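Local atomic coordinates of lipase-esterase related protein (Clostridium acetobutylicum, PDB entry 3E0X), a protein that is of unknown function but has the alpha/beta hydrolase fold and may act as a hydrolase. Residues S61-Y66 against G94-L99; S114-A119 against K197-T202. One frame throughout, in Å; residues are numbered along the deposited sequence.

How the interactions relate
Interaction 1 packs the start of helix 63-76 on helix 93-102, the helix that follows the probable nucleophile elbow at Ser92; interaction 2 joins the Ser116-Gly117 segment, reached from strand 109-115, to the loop carrying Glu199. Their centres are 15 Å apart, yet they meet where 94-99 lies against 114-119: Ala96 CB is 3.3 Å from Gly118 O, and Gly95 CA is 3.6 Å from Ser114 OG. Only interaction 2 lines the ortho-xylene pocket, through Leu201, which touches the ligand; Ser92 and His227 belong to the same pocket. The side chain of Thr202 is about 6 Å from the ligand, while interaction 1 lies behind, with the side chain of Ile97 about 10 Å away.

Interaction 1. Residues S61-Y66 against G94-L99; sequences STVYGY and GGAIVL
Ala96 meets Val63 through a single pair of methyls, its CB standing 4.2 Å from Val63 CG1. One residue on, Ile97 has the largest share of the contact. Its CG1 lies 3.8 Å from the same Val63 methyl, which also comes within 4.1 Å of Ile97 N and so rests on the helix backbone as well as on the side chains. Val63 brings CG1 across because that branch is anti to its own backbone N (chi1 171°), which directs it at both Ala96 CB and Ile97 CG1. Helix 93-102, to which both belong, begins just after Ser92 in the Gly-x-Ser-x-Gly pattern expected of the nucleophile elbow of an alpha/beta hydrolase, and helix 63-76 here packs against its flank. The far end of Ile97 continues toward Tyr66: CD1 sits 3.4 Å from Tyr66 CB, a tight fit for two saturated carbons, and 3.9 Å from CG at the root of the ring. The ring itself leads away from helix 93-102, and its hydroxyl is hydrogen-bonded to Asp171. Met93, one turn earlier on the same helix, touches both Val63 and Tyr66 and extends this apolar surface. Thr62 caps the start of helix 63-76, its OG1 accepting from Gly65 N at 3.1 Å with an N-H...O angle of 153°.

Interaction 2. Residues S114-A119 against K197-T202; sequences SLSGGA and KDELLT
Thr202 leans its hydroxyl and its methyl on the carbonyl of Ser116. OG1 is 3.1 Å from Ser116 O, a weak hydrogen bond that remains unsettled because the same hydroxyl lies 3.0 Å from Glu199 OE1; CG2 touches that carbonyl oxygen at 3.4 Å. With chi1 at 58°, OG1 is tucked between the threonine's own backbone N and carbonyl carbon, which lets it sit between Ser116 and the carboxylate of Glu199. Glu199 OE1 in turn approaches Ser116 CB to 3.6 Å. The serine hydroxyl and the carboxylate are joined through a water, which accepts from Ser116 OG at 2.7 Å and donates to Glu199 OE1 at 2.6 Å. OE1 also bonds to His227 ND1. Glu199 lies in the loop after strand 191-196, where alpha/beta hydrolases commonly carry the acid of the catalytic triad, and this bond to histidine is consistent with a triad of Ser92, His227 and Glu199. The second carboxylate oxygen fixes the rotation of the group by turning back onto its own loop: the chain bends at chi2 (-89°), and OE2 accepts from two backbone amides. Thr202 N reaches it at 3.0 Å from above the carboxylate plane, 65° out of it, while Leu201 N comes at 3.3 Å nearly in line with the C-O bond. Further out, Asp198 ties the start of the loop to the stretch leading to His227 by a bond to Lys226 N. On the other segment, backbone bonds tie Ser116 to Ile194 of strand 191-196 and Leu115 to Gly90 and Ser92.

Interaction 1. Residues S61-Y66 against G94-L99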
loop_
_atom_site.group_PDB
_atom_site.type_symbol
_atom_site.label_atom_id
_atom_site.label_comp_id
_atom_site.label_asym_id
_atom_site.label_seq_id
_atom_site.Cartn_x
_atom_site.Cartn_y
_atom_site.Cartn_z
ATOM N N SER A 61 -8.761 -10.739 -7.952
ATOM C CA SER A 61 -9.438 -9.695 -8.716
ATOM C C SER A 61 -10.088 -8.656 -7.831
ATOM O O SER A 61 -10.587 -7.633 -8.328
ATOM C CB SER A 61 -10.525 -10.278 -9.610
ATOM O OG SER A 61 -9.949 -11.095 -10.614
ATOM N N THR A 62 -10.079 -8.894 -6.520
ATOM C CA THR A 62 -10.741 -7.981 -5.573
ATOM C C THR A 62 -9.825 -7.628 -4.427
ATOM O O THR A 62 -8.935 -8.422 -4.053
ATOM C CB THR A 62 -12.059 -8.565 -5.002
ATOM O OG1 THR A 62 -11.777 -9.622 -4.078
ATOM C CG2 THR A 62 -12.942 -9.106 -6.127
ATOM N N VAL A 63 -10.051 -6.454 -3.826
ATOM C CA VAL A 63 -9.251 -6.124 -2.649
ATOM C C VAL A 63 -9.515 -7.135 -1.521
ATOM O O VAL A 63 -8.615 -7.462 -0.754
ATOM C CB VAL A 63 -9.488 -4.673 -2.225
ATOM C CG1 VAL A 63 -8.838 -4.380 -0.885
ATOM C CG2 VAL A 63 -8.888 -3.738 -3.291
ATOM N N TYR A 64 -10.747 -7.637 -1.427
ATOM C CA TYR A 64 -11.059 -8.689 -0.457
ATOM C C TYR A 64 -10.179 -9.923 -0.582
ATOM O O TYR A 64 -9.777 -10.511 0.419
ATOM C CB TYR A 64 -12.530 -9.090 -0.565
ATOM C CG TYR A 64 -13.425 -7.928 -0.213
ATOM C CD1 TYR A 64 -13.567 -7.523 1.123
ATOM C CD2 TYR A 64 -14.121 -7.217 -1.195
ATOM C CE1 TYR A 64 -14.374 -6.466 1.475
ATOM C CE2 TYR A 64 -14.946 -6.136 -0.857
ATOM C CZ TYR A 64 -15.059 -5.747 0.481
ATOM O OH TYR A 64 -15.864 -4.688 0.832
ATOM N N GLY A 65 -9.867 -10.334 -1.803
ATOM C CA GLY A 65 -8.947 -11.453 -2.010
ATOM C C GLY A 65 -7.585 -11.158 -1.418
ATOM O O GLY A 65 -7.026 -12.012 -0.700
ATOM N N TYR A 66 -7.037 -9.972 -1.732
ATOM C CA TYR A 66 -5.749 -9.556 -1.167
ATOM C C TYR A 66 -5.794 -9.474 0.358
ATOM O O TYR A 66 -4.850 -9.924 1.035
ATOM C CB TYR A 66 -5.284 -8.227 -1.776
ATOM C CG TYR A 66 -4.908 -8.295 -3.234
ATOM C CD1 TYR A 66 -3.786 -9.013 -3.654
ATOM C CD2 TYR A 66 -5.642 -7.600 -4.176
ATOM C CE1 TYR A 66 -3.419 -9.051 -4.998
ATOM C CE2 TYR A 66 -5.280 -7.621 -5.539
ATOM C CZ TYR A 66 -4.173 -8.353 -5.934
ATOM O OH TYR A 66 -3.814 -8.367 -7.265
ATOM N N GLY A 94 -2.570 -1.173 -1.646
ATOM C CA GLY A 94 -2.153 -1.700 -0.344
ATOM C C GLY A 94 -2.748 -0.919 0.809
ATOM O O GLY A 94 -2.921 -1.481 1.890
ATOM N N GLY A 95 -3.038 0.374 0.601
ATOM C CA GLY A 95 -3.705 1.194 1.627
ATOM C C GLY A 95 -5.079 0.615 1.933
ATOM O O GLY A 95 -5.441 0.421 3.097
ATOM N N ALA A 96 -5.862 0.340 0.885
ATOM C CA ALA A 96 -7.168 -0.279 1.082
ATOM C C ALA A 96 -6.993 -1.650 1.728
ATOM O O ALA A 96 -7.754 -2.026 2.609
ATOM C CB ALA A 96 -7.918 -0.383 -0.240
ATOM N N ILE A 97 -5.983 -2.407 1.297
ATOM C CA ILE A 97 -5.778 -3.766 1.827
ATOM C C ILE A 97 -5.514 -3.712 3.338
ATOM O O ILE A 97 -6.110 -4.503 4.105
ATOM C CB ILE A 97 -4.639 -4.500 1.075
ATOM C CG1 ILE A 97 -5.066 -4.762 -0.369
ATOM C CG2 ILE A 97 -4.280 -5.795 1.794
ATOM C CD1 ILE A 97 -3.889 -5.130 -1.270
ATOM N N VAL A 98 -4.638 -2.799 3.775
ATOM C CA VAL A 98 -4.288 -2.793 5.202
ATOM C C VAL A 98 -5.450 -2.292 6.061
ATOM O O VAL A 98 -5.603 -2.733 7.210
ATOM C CB VAL A 98 -2.944 -2.099 5.540
ATOM C CG1 VAL A 98 -1.816 -2.818 4.799
ATOM C CG2 VAL A 98 -2.979 -0.593 5.159
ATOM N N LEU A 99 -6.280 -1.391 5.514
ATOM C CA LEU A 99 -7.511 -1.026 6.213
ATOM C C LEU A 99 -8.427 -2.257 6.341
ATOM O O LEU A 99 -9.040 -2.499 7.403
ATOM C CB LEU A 99 -8.199 0.111 5.463
ATOM C CG LEU A 99 -7.427 1.442 5.477
ATOM C CD1 LEU A 99 -8.033 2.411 4.449
ATOM C CD2 LEU A 99 -7.410 2.056 6.891
#

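Interaction 2. Residues S114-A119 against K197-T202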
loop_
_atom_site.group_PDB
_atom_site.type_symbol
_atom_site.label_atom_id
_atom_site.label_comp_id
_atom_site.label_asym_id
_atom_site.label_seq_id
_atom_site.Cartn_x
_atom_site.Cartn_y
_atom_site.Cartn_z
ATOM N N SER A 114 -1.899 4.056 5.908
ATOM C CA SER A 114 -2.303 4.061 4.505
ATOM C C SER A 114 -1.543 5.175 3.809
ATOM O O SER A 114 -1.792 6.364 4.083
ATOM C CB SER A 114 -3.819 4.276 4.362
ATOM O OG SER A 114 -4.194 4.441 2.990
ATOM N N LEU A 115 -0.622 4.785 2.933
ATOM C CA LEU A 115 0.264 5.715 2.255
ATOM C C LEU A 115 -0.227 5.862 0.812
ATOM O O LEU A 115 -0.240 4.878 0.058
ATOM C CB LEU A 115 1.670 5.110 2.275
ATOM C CG LEU A 115 2.816 5.767 1.525
ATOM C CD1 LEU A 115 2.949 7.201 1.968
ATOM C CD2 LEU A 115 4.088 4.948 1.784
ATOM N N SER A 116 -0.653 7.073 0.443
ATOM C CA SER A 116 -1.169 7.309 -0.908
ATOM C C SER A 116 -2.207 6.236 -1.274
ATOM O O SER A 116 -2.104 5.566 -2.314
ATOM C CB SER A 116 -0.028 7.352 -1.930
ATOM O OG SER A 116 1.039 8.169 -1.487
ATOM N N GLY A 117 -3.192 6.087 -0.383
ATOM C CA GLY A 117 -4.236 5.086 -0.506
ATOM C C GLY A 117 -5.638 5.633 -0.378
ATOM O O GLY A 117 -5.964 6.768 -0.775
ATOM N N GLY A 118 -6.492 4.792 0.167
ATOM C CA GLY A 118 -7.901 5.117 0.270
ATOM C C GLY A 118 -8.695 3.880 0.654
ATOM O O GLY A 118 -8.178 2.755 0.605
ATOM N N ALA A 119 -9.948 4.109 1.035
ATOM C CA ALA A 119 -10.885 3.037 1.299
ATOM C C ALA A 119 -11.889 2.862 0.157
ATOM O O ALA A 119 -12.671 1.931 0.155
ATOM C CB ALA A 119 -11.639 3.317 2.595
ATOM N N LYS A 197 -0.761 16.355 -1.503
ATOM C CA LYS A 197 -1.900 17.175 -1.889
ATOM C C LYS A 197 -2.112 17.200 -3.397
ATOM O O LYS A 197 -3.264 17.279 -3.864
ATOM C CB LYS A 197 -1.706 18.598 -1.350
ATOM C CG LYS A 197 -2.842 19.580 -1.671
ATOM C CD LYS A 197 -2.478 20.938 -1.094
ATOM C CE LYS A 197 -3.461 22.015 -1.571
ATOM N NZ LYS A 197 -2.947 23.377 -1.247
ATOM N N ASP A 198 -1.020 17.116 -4.156
ATOM C CA ASP A 198 -1.106 17.191 -5.607
ATOM C C ASP A 198 -1.456 15.865 -6.290
ATOM O O ASP A 198 -1.430 15.776 -7.521
ATOM C CB ASP A 198 0.175 17.825 -6.185
ATOM C CG ASP A 198 1.447 17.078 -5.819
ATOM O OD1 ASP A 198 1.389 16.115 -5.047
ATOM O OD2 ASP A 198 2.537 17.436 -6.341
ATOM N N GLU A 199 -1.829 14.834 -5.528
ATOM C CA GLU A 199 -2.314 13.591 -6.153
ATOM C C GLU A 199 -3.416 13.793 -7.169
ATOM O O GLU A 199 -4.391 14.522 -6.899
ATOM C CB GLU A 199 -2.881 12.650 -5.096
ATOM C CG GLU A 199 -1.822 11.845 -4.401
ATOM C CD GLU A 199 -1.515 10.539 -5.098
ATOM O OE1 GLU A 199 -0.726 9.763 -4.520
ATOM O OE2 GLU A 199 -2.037 10.292 -6.221
ATOM N N LEU A 200 -3.274 13.087 -8.295
ATOM C CA LEU A 200 -4.332 12.903 -9.278
ATOM C C LEU A 200 -5.017 11.553 -9.140
ATOM O O LEU A 200 -6.139 11.381 -9.589
ATOM C CB LEU A 200 -3.747 12.986 -10.706
ATOM C CG LEU A 200 -3.188 14.337 -11.112
ATOM C CD1 LEU A 200 -2.587 14.187 -12.492
ATOM C CD2 LEU A 200 -4.248 15.426 -11.157
ATOM N N LEU A 201 -4.320 10.581 -8.561
ATOM C CA LEU A 201 -4.802 9.209 -8.536
ATOM C C LEU A 201 -5.447 8.887 -7.208
ATOM O O LEU A 201 -6.673 8.781 -7.150
ATOM C CB LEU A 201 -3.656 8.244 -8.863
ATOM C CG LEU A 201 -4.018 6.777 -9.089
ATOM C CD1 LEU A 201 -4.839 6.604 -10.382
ATOM C CD2 LEU A 201 -2.738 5.942 -9.147
ATOM N N THR A 202 -4.654 8.764 -6.134
ATOM C CA THR A 202 -5.235 8.566 -4.794
ATOM C C THR A 202 -5.364 9.961 -4.154
ATOM O O THR A 202 -4.481 10.438 -3.445
ATOM C CB THR A 202 -4.403 7.586 -3.974
ATOM O OG1 THR A 202 -3.061 8.060 -3.863
ATOM C CG2 THR A 202 -4.385 6.216 -4.681
HETATM O O HOH W 1 0.662 10.676 -2.472
#